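Polyketide biosynthesis cytochrome P450 PksS (Bacillus subtilis, PDB 4YZR) oxidises dihydrobacillaene as a heme-dependent cytochrome P450 monooxygenase in the biosynthesis of the antibiotic bacillaene. Local coordinates at residues 340-343 and 344-347; 358-361 and 362-366; 237-240 and 241-245; 276-279 and 280-284; 147-150 and 151-155. All coordinates share one frame; numbering follows the deposited sequence. Where two conformers were deposited one is given.

Interaction 1 (340-343 and 344-347). With HEM (protoporphyrin IX containing Fe), chain C.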
# COMPACT_ATOMS: atom_id res chain seq x y z
N ASN A 340 -1.23 3.18 -19.13
CA ASN A 340 -0.97 3.95 -17.83
C ASN A 340 0.00 3.04 -17.14
O ASN A 340 -0.36 2.18 -16.34
CB ASN A 340 -2.21 4.03 -17.04
CG ASN A 340 -1.98 4.83 -15.74
OD1 ASN A 340 -0.85 5.04 -15.29
ND2 ASN A 340 -3.08 5.26 -15.16
N ARG A 341 1.27 3.23 -17.35
CA ARG A 341 2.34 2.44 -16.88
C ARG A 341 2.93 3.02 -15.55
O ARG A 341 4.07 3.00 -15.31
CB ARG A 341 3.43 2.21 -17.94
CG ARG A 341 2.90 1.46 -19.18
CD ARG A 341 3.98 0.90 -20.12
NE ARG A 341 3.88 1.75 -21.31
CZ ARG A 341 3.07 1.55 -22.35
NH1 ARG A 341 2.38 0.44 -22.50
NH2 ARG A 341 3.07 2.44 -23.30
N HIS A 342 2.03 3.32 -14.62
CA HIS A 342 2.44 3.77 -13.31
C HIS A 342 3.19 2.67 -12.57
O HIS A 342 3.03 1.45 -12.86
CB HIS A 342 1.17 4.20 -12.50
CG HIS A 342 0.27 3.11 -12.12
ND1 HIS A 342 0.54 2.18 -11.14
CD2 HIS A 342 -0.94 2.77 -12.62
CE1 HIS A 342 -0.46 1.36 -11.02
NE2 HIS A 342 -1.37 1.65 -11.92
N ILE A 343 3.93 3.05 -11.58
CA ILE A 343 4.66 2.16 -10.70
C ILE A 343 4.15 2.18 -9.24
O ILE A 343 4.88 1.96 -8.30
CB ILE A 343 6.17 2.38 -10.74
CG1 ILE A 343 6.62 3.78 -10.37
CG2 ILE A 343 6.72 2.01 -12.13
CD1 ILE A 343 8.15 3.84 -10.03
N SER A 344 2.86 2.44 -9.13
CA SER A 344 2.25 2.46 -7.78
C SER A 344 2.28 1.15 -7.04
O SER A 344 2.19 1.13 -5.82
CB SER A 344 0.88 2.94 -7.80
OG SER A 344 0.87 4.30 -8.39
N PHE A 345 2.39 0.06 -7.78
CA PHE A 345 2.53 -1.35 -7.25
C PHE A 345 3.99 -1.80 -7.30
O PHE A 345 4.28 -2.98 -7.15
CB PHE A 345 1.62 -2.29 -7.96
CG PHE A 345 0.16 -2.09 -7.72
CD1 PHE A 345 -0.37 -2.13 -6.44
CD2 PHE A 345 -0.78 -1.98 -8.77
CE1 PHE A 345 -1.69 -2.02 -6.16
CE2 PHE A 345 -2.11 -1.89 -8.54
CZ PHE A 345 -2.59 -1.93 -7.25
N GLY A 346 4.92 -0.86 -7.58
CA GLY A 346 6.32 -1.21 -7.77
C GLY A 346 6.51 -1.78 -9.14
O GLY A 346 5.79 -1.48 -10.10
N PHE A 347 7.59 -2.57 -9.28
CA PHE A 347 8.01 -3.15 -10.60
C PHE A 347 8.99 -4.24 -10.41
O PHE A 347 9.87 -4.01 -9.58
CB PHE A 347 8.64 -2.05 -11.52
CG PHE A 347 9.00 -2.58 -12.84
CD1 PHE A 347 8.09 -2.63 -13.80
CD2 PHE A 347 10.22 -3.17 -13.05
CE1 PHE A 347 8.35 -3.27 -14.98
CE2 PHE A 347 10.50 -3.85 -14.26
CZ PHE A 347 9.55 -3.86 -15.20
CHA HEM C . 4.48 -5.20 -2.50
CHB HEM C . 1.83 -1.23 -3.25
CHC HEM C . -2.10 -3.54 -1.56
CHD HEM C . 0.61 -7.41 -0.69
C1A HEM C . 4.12 -3.92 -2.83
C2A HEM C . 4.95 -2.87 -3.43
C3A HEM C . 4.23 -1.78 -3.57
C4A HEM C . 2.86 -2.11 -3.16
CMA HEM C . 4.68 -0.45 -4.02
CAA HEM C . 6.46 -3.01 -3.69
CBA HEM C . 7.26 -2.57 -2.55
CGA HEM C . 8.85 -2.61 -2.69
O1A HEM C . 9.44 -2.05 -1.71
O2A HEM C . 9.22 -3.08 -3.70
C1B HEM C . 0.53 -1.51 -2.85
C2B HEM C . -0.60 -0.65 -2.97
C3B HEM C . -1.72 -1.25 -2.51
C4B HEM C . -1.26 -2.57 -2.07
CMB HEM C . -0.47 0.69 -3.54
CAB HEM C . -3.10 -0.81 -2.40
CBB HEM C . -3.55 0.16 -3.11
C1C HEM C . -1.77 -4.82 -1.20
C2C HEM C . -2.59 -5.83 -0.66
C3C HEM C . -1.82 -6.96 -0.40
C4C HEM C . -0.48 -6.60 -0.76
CMC HEM C . -4.09 -5.66 -0.59
CAC HEM C . -2.23 -8.25 0.14
CBC HEM C . -3.23 -8.41 0.92
C1D HEM C . 1.91 -7.17 -1.08
C2D HEM C . 3.00 -8.10 -0.89
C3D HEM C . 4.09 -7.47 -1.43
C4D HEM C . 3.65 -6.16 -1.95
CMD HEM C . 2.93 -9.50 -0.33
CAD HEM C . 5.49 -8.00 -1.55
CBD HEM C . 5.73 -8.73 -2.83
CGD HEM C . 7.12 -9.41 -2.98
O1D HEM C . 8.00 -9.01 -2.22
O2D HEM C . 7.22 -10.25 -3.90
NA HEM C . 2.85 -3.42 -2.78
NB HEM C . 0.06 -2.70 -2.34
NC HEM C . -0.49 -5.32 -1.27
ND HEM C . 2.30 -6.01 -1.68
FE HEM C . 1.18 -4.40 -2.08
O HOH W 1 2.47 -0.50 -10.78
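His342 turns its ring edge to the backbone of Ser344. Ser344 N donates to His342 ND1 at 3.1 Å. The amide lies near the imidazole plane, 9° out of it. Because ND1 accepts, the arrangement is consistent with the ring proton sitting on NE2, which bonds to Glu279. CG of His342 stands between the backbone N and the carbonyl carbon (chi1 69°), and this turns the ring forward along the chain. Ser344 CB lies 3.4 Å from His342 ND1, while Ser344 OG bonds to Leu282 O. Phe345 also comes to the edge of the imidazole, near its plane: His342 CE1 is 4.0 Å from Phe345 CD2, an oblique approach to the phenyl ring. The far part of that ring reaches the heme, with Phe345 CE1 3.6 Å from HEM C2B, again obliquely. A type I turn runs from Ile343 to Gly346 and is closed by Gly346 N to Ile343 O at 2.9 Å. One water links His342 O to Phe345 N. Gly346 has positive phi, and its backbone passes close to the heme, with Gly346 N 3.6 Å from HEM CMA. Phe345 opens the cysteine-ligand loop characteristic of P450s, and its backbone bonds to Cys352, the probable axial ligand. The turn lies between helix 274-285, which carries Glu279 and Leu282, and helix 355-372, whose Ala358 and Arg359 pack on Phe345. Helix 50-58 meets Ile343 and Phe347.

Interaction 2 (358-361 and 362-366)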
# COMPACT_ATOMS: atom_id res chain seq x y z
N ALA A 358 -6.38 -5.15 -4.39
CA ALA A 358 -6.51 -3.70 -4.28
C ALA A 358 -7.34 -3.15 -5.40
O ALA A 358 -8.23 -2.30 -5.22
CB ALA A 358 -5.15 -3.11 -4.29
N ARG A 359 -7.11 -3.62 -6.62
CA ARG A 359 -7.86 -3.17 -7.76
C ARG A 359 -9.32 -3.55 -7.65
O ARG A 359 -10.20 -2.74 -8.00
CB ARG A 359 -7.27 -3.75 -9.05
CG ARG A 359 -5.97 -3.09 -9.47
CD ARG A 359 -5.32 -3.82 -10.63
NE ARG A 359 -4.26 -3.00 -11.22
CZ ARG A 359 -3.05 -3.38 -11.63
NH1 ARG A 359 -2.61 -4.58 -11.46
NH2 ARG A 359 -2.24 -2.45 -12.18
N LEU A 360 -9.65 -4.73 -7.12
CA LEU A 360 -11.04 -5.14 -6.99
C LEU A 360 -11.72 -4.34 -5.94
O LEU A 360 -12.90 -3.91 -6.10
CB LEU A 360 -11.08 -6.59 -6.69
CG LEU A 360 -12.48 -7.24 -6.53
CD1 LEU A 360 -13.32 -7.07 -7.78
CD2 LEU A 360 -12.35 -8.69 -6.21
N GLU A 361 -11.08 -4.10 -4.79
CA GLU A 361 -11.67 -3.26 -3.79
C GLU A 361 -11.94 -1.90 -4.30
O GLU A 361 -13.00 -1.28 -4.03
CB GLU A 361 -10.82 -3.19 -2.50
CG GLU A 361 -10.73 -4.51 -1.77
CD GLU A 361 -9.98 -4.43 -0.45
OE1 GLU A 361 -10.18 -3.46 0.32
OE2 GLU A 361 -9.23 -5.39 -0.09
N GLY A 362 -11.02 -1.30 -5.00
CA GLY A 362 -11.18 0.04 -5.60
C GLY A 362 -12.33 0.03 -6.58
O GLY A 362 -13.20 0.93 -6.53
N HIS A 363 -12.38 -0.91 -7.49
CA HIS A 363 -13.48 -1.02 -8.48
C HIS A 363 -14.80 -0.99 -7.75
O HIS A 363 -15.67 -0.18 -8.11
CB HIS A 363 -13.23 -2.32 -9.26
CG HIS A 363 -14.31 -2.70 -10.21
ND1 HIS A 363 -15.62 -2.97 -9.88
CD2 HIS A 363 -14.18 -3.01 -11.50
CE1 HIS A 363 -16.26 -3.47 -10.95
NE2 HIS A 363 -15.42 -3.44 -11.95
N ILE A 364 -14.96 -1.86 -6.78
CA ILE A 364 -16.23 -2.03 -6.12
C ILE A 364 -16.56 -0.79 -5.35
O ILE A 364 -17.69 -0.25 -5.39
CB ILE A 364 -16.23 -3.25 -5.26
CG1 ILE A 364 -16.21 -4.47 -6.14
CG2 ILE A 364 -17.43 -3.24 -4.33
CD1 ILE A 364 -15.87 -5.78 -5.50
N ALA A 365 -15.64 -0.29 -4.55
CA ALA A 365 -15.92 0.77 -3.64
C ALA A 365 -16.22 2.05 -4.35
O ALA A 365 -17.19 2.76 -3.96
CB ALA A 365 -14.74 1.00 -2.70
N PHE A 366 -15.44 2.47 -5.31
CA PHE A 366 -15.70 3.76 -5.99
C PHE A 366 -17.01 3.71 -6.72
O PHE A 366 -17.80 4.65 -6.60
CB PHE A 366 -14.60 4.12 -6.92
CG PHE A 366 -13.23 4.35 -6.25
CD1 PHE A 366 -13.07 5.13 -5.13
CD2 PHE A 366 -12.13 3.77 -6.77
CE1 PHE A 366 -11.73 5.29 -4.57
CE2 PHE A 366 -10.88 3.91 -6.26
CZ PHE A 366 -10.70 4.66 -5.15
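Gly362 N donates to Ala358 O at 3.0 Å, and the next three amides repeat the pattern. His363 bonds to Arg359 O, Ile364 to Leu360 O and Ala365 to Glu361 O. This is regular alpha helix, with all four bonds between 2.9 and 3.0 Å. Leu360 and Ile364 form the main side-chain contact, one turn apart. Their methyls meet at 3.7 Å, Leu360 CD1 to Ile364 CD1, and the two side chains cross at a slant. In Leu360, CG lies opposite the backbone N (chi1 -180°), which brings its end toward Ile364. The CG1 branch of Ile364 also lies against the Leu360 carbonyl, 3.4 Å from Leu360 O. Ala365 CB sits close over Glu361 O at 3.2 Å. Gly362 has no side chain, and Val278 packs against its backbone. The stretch belongs to the helix that follows the cysteine-ligand loop of a P450, and Ala358 touches the heme. Arg359 NE forms a salt bridge with Glu279 of helix 274-285. Leu360 and Ile364 face Ile122 of helix 119-133, Glu361 meets helix 148-158, and Ala365 and Phe366 reach helix 228-259.

Interaction 3 (237-240 and 241-245). With HEM (protoporphyrin IX containing Fe), chain C; HIS (histidine), chain B.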
# COMPACT_ATOMS: atom_id res chain seq x y z
N LEU A 237 3.00 -9.63 6.71
CA LEU A 237 3.13 -8.77 5.54
C LEU A 237 1.79 -8.56 4.84
O LEU A 237 1.38 -7.49 4.45
CB LEU A 237 4.14 -9.40 4.57
CG LEU A 237 4.32 -8.58 3.27
CD1 LEU A 237 4.69 -7.13 3.51
CD2 LEU A 237 5.33 -9.47 2.51
N LEU A 238 1.02 -9.67 4.68
CA LEU A 238 -0.25 -9.58 3.99
C LEU A 238 -1.29 -8.71 4.72
O LEU A 238 -2.04 -7.91 4.17
CB LEU A 238 -0.85 -10.96 3.78
CG LEU A 238 -0.08 -11.85 2.81
CD1 LEU A 238 -0.56 -13.28 2.85
CD2 LEU A 238 -0.11 -11.37 1.37
N VAL A 239 -1.34 -8.92 6.06
CA VAL A 239 -2.24 -8.12 6.85
C VAL A 239 -1.81 -6.65 6.81
O VAL A 239 -2.74 -5.82 6.58
CB VAL A 239 -2.29 -8.63 8.30
CG1 VAL A 239 -2.98 -7.63 9.22
CG2 VAL A 239 -2.96 -9.96 8.35
N VAL A 240 -0.57 -6.31 6.98
CA VAL A 240 -0.14 -4.90 6.95
C VAL A 240 -0.56 -4.24 5.59
O VAL A 240 -1.25 -3.19 5.53
CB VAL A 240 1.28 -4.80 7.23
CG1 VAL A 240 1.86 -3.43 6.88
CG2 VAL A 240 1.57 -5.10 8.70
N ALA A 241 -0.38 -4.99 4.52
CA ALA A 241 -0.73 -4.51 3.09
C ALA A 241 -2.13 -4.31 2.85
O ALA A 241 -2.59 -3.25 2.31
CB ALA A 241 -0.09 -5.40 2.10
N GLY A 242 -2.94 -5.22 3.32
CA GLY A 242 -4.34 -5.17 3.16
C GLY A 242 -5.10 -4.13 3.90
O GLY A 242 -6.31 -3.89 3.67
N LEU A 243 -4.44 -3.52 4.86
CA LEU A 243 -4.98 -2.53 5.71
C LEU A 243 -4.76 -1.04 5.37
O LEU A 243 -5.70 -0.37 4.91
CB LEU A 243 -4.71 -2.81 7.17
CG LEU A 243 -5.34 -4.12 7.64
CD1 LEU A 243 -5.07 -4.37 9.10
CD2 LEU A 243 -6.88 -4.19 7.35
N GLU A 244 -3.58 -0.49 5.55
CA GLU A 244 -3.48 0.99 5.65
C GLU A 244 -3.30 1.40 4.19
O GLU A 244 -3.89 2.40 3.74
CB GLU A 244 -2.33 1.47 6.54
CG GLU A 244 -2.04 2.98 6.49
CD GLU A 244 -1.03 3.39 7.56
OE1 GLU A 244 -0.82 4.61 7.66
OE2 GLU A 244 -0.39 2.54 8.19
N THR A 245 -2.52 0.73 3.41
CA THR A 245 -2.24 1.20 2.08
C THR A 245 -3.48 1.06 1.14
O THR A 245 -3.81 1.96 0.36
CB THR A 245 -0.92 0.59 1.57
OG1 THR A 245 -0.97 -0.84 1.70
CG2 THR A 245 0.12 1.18 2.29
CHA HEM C . 4.48 -5.20 -2.50
CHB HEM C . 1.83 -1.23 -3.25
CHC HEM C . -2.10 -3.54 -1.56
CHD HEM C . 0.61 -7.41 -0.69
C1A HEM C . 4.12 -3.92 -2.83
C2A HEM C . 4.95 -2.87 -3.43
C3A HEM C . 4.23 -1.78 -3.57
C4A HEM C . 2.86 -2.11 -3.16
CMA HEM C . 4.68 -0.45 -4.02
CAA HEM C . 6.46 -3.01 -3.69
CBA HEM C . 7.26 -2.57 -2.55
CGA HEM C . 8.85 -2.61 -2.69
O1A HEM C . 9.44 -2.05 -1.71
O2A HEM C . 9.22 -3.08 -3.70
C1B HEM C . 0.53 -1.51 -2.85
C2B HEM C . -0.60 -0.65 -2.97
C3B HEM C . -1.72 -1.25 -2.51
C4B HEM C . -1.26 -2.57 -2.07
CMB HEM C . -0.47 0.69 -3.54
CAB HEM C . -3.10 -0.81 -2.40
CBB HEM C . -3.55 0.16 -3.11
C1C HEM C . -1.77 -4.82 -1.20
C2C HEM C . -2.59 -5.83 -0.66
C3C HEM C . -1.82 -6.96 -0.40
C4C HEM C . -0.48 -6.60 -0.76
CMC HEM C . -4.09 -5.66 -0.59
CAC HEM C . -2.23 -8.25 0.14
CBC HEM C . -3.23 -8.41 0.92
C1D HEM C . 1.91 -7.17 -1.08
C2D HEM C . 3.00 -8.10 -0.89
C3D HEM C . 4.09 -7.47 -1.43
C4D HEM C . 3.65 -6.16 -1.95
CMD HEM C . 2.93 -9.50 -0.33
CAD HEM C . 5.49 -8.00 -1.55
CBD HEM C . 5.73 -8.73 -2.83
CGD HEM C . 7.12 -9.41 -2.98
O1D HEM C . 8.00 -9.01 -2.22
O2D HEM C . 7.22 -10.25 -3.90
NA HEM C . 2.85 -3.42 -2.78
NB HEM C . 0.06 -2.70 -2.34
NC HEM C . -0.49 -5.32 -1.27
ND HEM C . 2.30 -6.01 -1.68
FE HEM C . 1.18 -4.40 -2.08
CG HIS B . 2.06 -2.41 1.58
ND1 HIS B . 2.97 -3.48 1.67
CD2 HIS B . 1.36 -2.60 0.44
CE1 HIS B . 2.82 -4.23 0.59
NE2 HIS B . 1.83 -3.71 -0.15
O HOH W 2 -1.46 -1.59 7.72
O HOH W 3 -0.12 -0.74 4.79
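Val239 and Leu243 lie side by side on the long central helix of the P450 fold, at the Ala-Gly-x-Glu-Thr motif of residues 241-245. Their ends meet at 3.9 Å, Val239 CG1 to Leu243 CD1, pointing the same way. Leu243 CG also rests on Val239 O at 3.3 Å. The heme side is the tight one. Ala241 CB presses on the porphyrin at 3.1 Å from HEM C4C. Leu237 and Leu238 cover heme substituents with their delta methyls. Here Ala241 and Gly242 bond regularly to Leu237 O and Leu238 O. A bound histidine stands on the same face of the heme, with its NE2 on the iron. In monooxygenases of this family, oxygen binds on this side, so the histidine occupies the probable oxygen position.

The other side is looser and wet. There the helix widens into a pi-type turn. Leu243 N bonds to Val240 O and only weakly to Val239 O. Val240 O and Glu244 N stand 3.6 Å apart, and a water bridges them, its bond to Glu244 N being weak. A second water joins Val240 O to Thr245 N. Thr245 OG1, of the motif threonine, bonds weakly to Ala241 O, and Thr246 OG1 bonds to the same oxygen. Such a widened turn is characteristic of the P450 central helix. Val240 O thus takes three donors: Leu243 N from above its carbonyl plane, and the two waters at 2.7 and 2.8 Å.

Interaction 4 (276-279 and 280-284)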
# COMPACT_ATOMS: atom_id res chain seq x y z
N THR A 276 -9.92 1.83 -15.99
CA THR A 276 -8.97 2.86 -16.25
C THR A 276 -8.97 3.89 -15.10
O THR A 276 -7.91 4.48 -14.79
CB THR A 276 -9.08 3.58 -17.62
OG1 THR A 276 -10.39 4.11 -17.72
CG2 THR A 276 -8.81 2.58 -18.71
N ALA A 277 -10.13 4.15 -14.50
CA ALA A 277 -10.19 5.12 -13.44
C ALA A 277 -9.35 4.71 -12.22
O ALA A 277 -8.65 5.50 -11.64
CB ALA A 277 -11.62 5.38 -13.01
N VAL A 278 -9.52 3.44 -11.89
CA VAL A 278 -8.70 2.91 -10.70
C VAL A 278 -7.24 3.04 -11.02
O VAL A 278 -6.46 3.41 -10.11
CB VAL A 278 -9.16 1.52 -10.35
CG1 VAL A 278 -8.17 0.89 -9.37
CG2 VAL A 278 -10.58 1.58 -9.77
N GLU A 279 -6.79 2.75 -12.22
CA GLU A 279 -5.40 2.88 -12.52
C GLU A 279 -4.92 4.31 -12.48
O GLU A 279 -3.82 4.63 -12.00
CB GLU A 279 -5.07 2.29 -13.90
CG GLU A 279 -5.35 0.83 -14.00
CD GLU A 279 -4.72 0.03 -12.98
OE1 GLU A 279 -3.43 0.04 -12.89
OE2 GLU A 279 -5.38 -0.67 -12.23
N GLU A 280 -5.77 5.24 -12.93
CA GLU A 280 -5.43 6.64 -12.82
C GLU A 280 -5.40 7.13 -11.41
O GLU A 280 -4.52 7.92 -11.04
CB GLU A 280 -6.33 7.49 -13.70
CG GLU A 280 -6.04 8.95 -13.66
CD GLU A 280 -4.77 9.38 -14.32
OE1 GLU A 280 -3.91 8.55 -14.66
OE2 GLU A 280 -4.59 10.65 -14.64
N LEU A 281 -6.33 6.64 -10.59
CA LEU A 281 -6.27 7.01 -9.17
C LEU A 281 -5.03 6.43 -8.52
O LEU A 281 -4.42 7.11 -7.68
CB LEU A 281 -7.56 6.61 -8.47
CG LEU A 281 -8.80 7.40 -8.97
CD1 LEU A 281 -10.05 6.79 -8.43
CD2 LEU A 281 -8.80 8.83 -8.64
N LEU A 282 -4.61 5.23 -8.85
CA LEU A 282 -3.34 4.70 -8.35
C LEU A 282 -2.20 5.57 -8.76
O LEU A 282 -1.32 5.89 -7.94
CB LEU A 282 -3.14 3.31 -8.86
CG LEU A 282 -3.91 2.21 -8.16
CD1 LEU A 282 -4.15 0.98 -9.00
CD2 LEU A 282 -3.24 1.86 -6.81
N ARG A 283 -2.14 5.99 -10.02
CA ARG A 283 -1.06 6.80 -10.48
C ARG A 283 -1.01 8.14 -9.78
O ARG A 283 0.05 8.58 -9.34
CB ARG A 283 -1.17 7.05 -12.00
CG ARG A 283 -0.07 7.87 -12.57
CD ARG A 283 -0.33 8.44 -13.98
NE ARG A 283 -1.30 9.48 -13.98
CZ ARG A 283 -1.01 10.78 -13.82
NH1 ARG A 283 0.20 11.21 -13.66
NH2 ARG A 283 -2.00 11.69 -13.78
N TYR A 284 -2.14 8.82 -9.70
CA TYR A 284 -2.23 10.19 -9.20
C TYR A 284 -2.12 10.24 -7.67
O TYR A 284 -1.47 11.21 -7.16
CB TYR A 284 -3.58 10.74 -9.66
CG TYR A 284 -3.77 12.21 -9.42
CD1 TYR A 284 -3.36 13.14 -10.32
CD2 TYR A 284 -4.35 12.62 -8.27
CE1 TYR A 284 -3.59 14.52 -10.03
CE2 TYR A 284 -4.56 13.97 -7.98
CZ TYR A 284 -4.17 14.85 -8.86
OH TYR A 284 -4.37 16.21 -8.53
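Glu279 and Leu282 run side by side, three residues apart on one helix. Glu279 can be followed outward. Glu279 CB lies against the next amide, 3.2 Å from Glu280 N. CG is opposite the carbonyl carbon (chi1 -62°), and the chain bends again at chi2 (-54°), which folds the carboxylate back over Leu282. Glu279 CD comes to 4.1 Å from Leu282 CD1. At the tip the two oxygens part: Glu279 OE2 lies 3.8 Å from Leu282 CD1 and forms a salt bridge with Arg359 NE, while Glu279 OE1 bonds to His342 NE2. These two partners fix the rotation of the carboxylate.

Leu282 also packs on Val278, with Val278 CG1 4.0 Å from Leu282 CD1. Beneath them the helix is regular, each amide from Glu280 to Arg283 bonding four residues back.

Glu280 and Arg283 form the Glu-x-x-Arg motif characteristic of P450s. Arg283 grips the carboxylate side-on with two nitrogens. Arg283 NE to Glu280 OE1 is 2.9 Å, and Arg283 NH2 to Glu280 OE2 is also 2.9 Å. Both oxygens lie near the guanidinium plane, but they are met from above the carboxylate plane. Arg337 makes a second salt bridge to Glu280, completing the family's Glu-Arg-Arg triad. Several donors on one buried carboxylate would favour its charged form.

Around this stretch, Val278 and Leu281 touch Phe366 of helix 355-372. Leu281 and Leu282 reach helix 228-259. Asn340 of the loop before the cysteine touches Glu280, and Phe345 touches Leu282.

Interaction 5 (147-150 and 151-155)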
# COMPACT_ATOMS: atom_id res chain seq x y z
N SER A 147 -11.66 3.17 5.64
CA SER A 147 -10.96 2.35 6.64
C SER A 147 -11.63 1.00 6.89
O SER A 147 -10.97 -0.04 6.89
CB SER A 147 -10.77 3.15 7.93
OG SER A 147 -10.03 4.36 7.72
N PRO A 148 -12.97 0.91 7.08
CA PRO A 148 -13.57 -0.40 7.45
C PRO A 148 -13.60 -1.37 6.33
O PRO A 148 -13.42 -2.54 6.55
CB PRO A 148 -14.99 -0.06 7.97
CG PRO A 148 -15.21 1.33 7.46
CD PRO A 148 -13.93 2.04 7.33
N LEU A 149 -13.76 -0.95 5.08
CA LEU A 149 -13.95 -1.91 4.00
C LEU A 149 -12.74 -2.83 3.87
O LEU A 149 -12.89 -4.07 3.96
CB LEU A 149 -14.39 -1.29 2.71
CG LEU A 149 -14.63 -2.25 1.56
CD1 LEU A 149 -15.79 -1.83 0.59
CD2 LEU A 149 -13.44 -2.63 0.77
N PRO A 150 -11.51 -2.32 3.77
CA PRO A 150 -10.34 -3.22 3.62
C PRO A 150 -10.18 -4.07 4.85
O PRO A 150 -9.70 -5.23 4.74
CB PRO A 150 -9.21 -2.28 3.36
CG PRO A 150 -9.88 -1.05 2.73
CD PRO A 150 -11.13 -0.91 3.55
N PHE A 151 -10.46 -3.54 6.03
CA PHE A 151 -10.37 -4.33 7.26
C PHE A 151 -11.30 -5.50 7.26
O PHE A 151 -10.88 -6.63 7.65
CB PHE A 151 -10.57 -3.45 8.49
CG PHE A 151 -10.49 -4.22 9.81
CD1 PHE A 151 -9.28 -4.43 10.37
CD2 PHE A 151 -11.59 -4.76 10.33
CE1 PHE A 151 -9.25 -5.23 11.57
CE2 PHE A 151 -11.55 -5.47 11.49
CZ PHE A 151 -10.39 -5.73 12.04
N ILE A 152 -12.53 -5.31 6.84
CA ILE A 152 -13.46 -6.43 6.82
C ILE A 152 -13.04 -7.45 5.73
O ILE A 152 -13.12 -8.64 5.94
CB ILE A 152 -14.92 -5.97 6.64
CG1 ILE A 152 -15.28 -4.98 7.82
CG2 ILE A 152 -15.87 -7.17 6.60
CD1 ILE A 152 -16.54 -4.23 7.54
N VAL A 153 -12.61 -6.95 4.58
CA VAL A 153 -12.11 -7.85 3.55
C VAL A 153 -10.99 -8.71 4.02
O VAL A 153 -10.98 -9.95 3.86
CB VAL A 153 -11.71 -7.03 2.30
CG1 VAL A 153 -10.99 -8.04 1.33
CG2 VAL A 153 -12.96 -6.43 1.67
N ILE A 154 -9.99 -8.13 4.66
CA ILE A 154 -8.86 -8.88 5.21
C ILE A 154 -9.31 -9.82 6.27
O ILE A 154 -8.79 -10.97 6.34
CB ILE A 154 -7.73 -7.96 5.79
CG1 ILE A 154 -6.88 -7.54 4.71
CG2 ILE A 154 -6.90 -8.62 6.95
CD1 ILE A 154 -6.03 -8.70 4.18
N SER A 155 -10.12 -9.40 7.14
CA SER A 155 -10.70 -10.29 8.19
C SER A 155 -11.38 -11.44 7.60
O SER A 155 -11.15 -12.58 8.06
CB SER A 155 -11.66 -9.55 9.09
OG SER A 155 -10.99 -8.53 9.85
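Leu149 and Val153 lie side by side one turn apart, pointing the same way. Their methyls meet at 3.9 Å, Leu149 CD2 to Val153 CG2. Val153 CG2 also rests on Leu149 O at 3.3 Å. CG1 of Val153 is anti to the backbone N (chi1 172°), which leaves CG2 beside that N, pointing back toward Leu149. Ile152 does the same to Pro148, with Ile152 CG1 3.3 Å from Pro148 O.

The backbone positions these side chains. Ile152, Val153 and Ile154 donate to Pro148 O, Leu149 O and Pro150 O. The first two bonds run almost straight on from the carbonyl. Beyond them, Phe151 O takes both Ser155 N and Ser155 OG, each at 2.9 Å, from opposite faces of its plane. Ser155 OG also sits 3.5 Å above the Phe151 ring, toward its rim.

Further out, this helix is wedged among others. Leu149 and Val153 face helix 119-133 and Glu361, Pro150 meets helix 228-259, and Phe151 packs on helix 165-175. The two prolines have no N-H to give, so near the helix start they contribute carbonyls and apolar ring surface. The side chains meeting across the contact are apolar, so the backbone bonds set the helix and the side chains offer apolar surface to the helices around it.

Overall arrangement
From the N terminus the order is interaction 5, 3, 4, 1 and 2. Each lies within one continuous stretch, so none closes a long loop. They follow in series; none nests in or crosses another. They meet in space instead. Interaction 5 packs on interaction 3 through Pro150, Phe151 and Ile154 against Gly242 and Leu243, and on interaction 2 through Glu361. Interaction 4 joins interactions 1 and 2 through the divided contacts of Glu279. Interactions 1 and 2 touch at Phe345 and Arg359. Interactions 1 and 3 do not touch but both reach the heme, from the cysteine loop and the central helix.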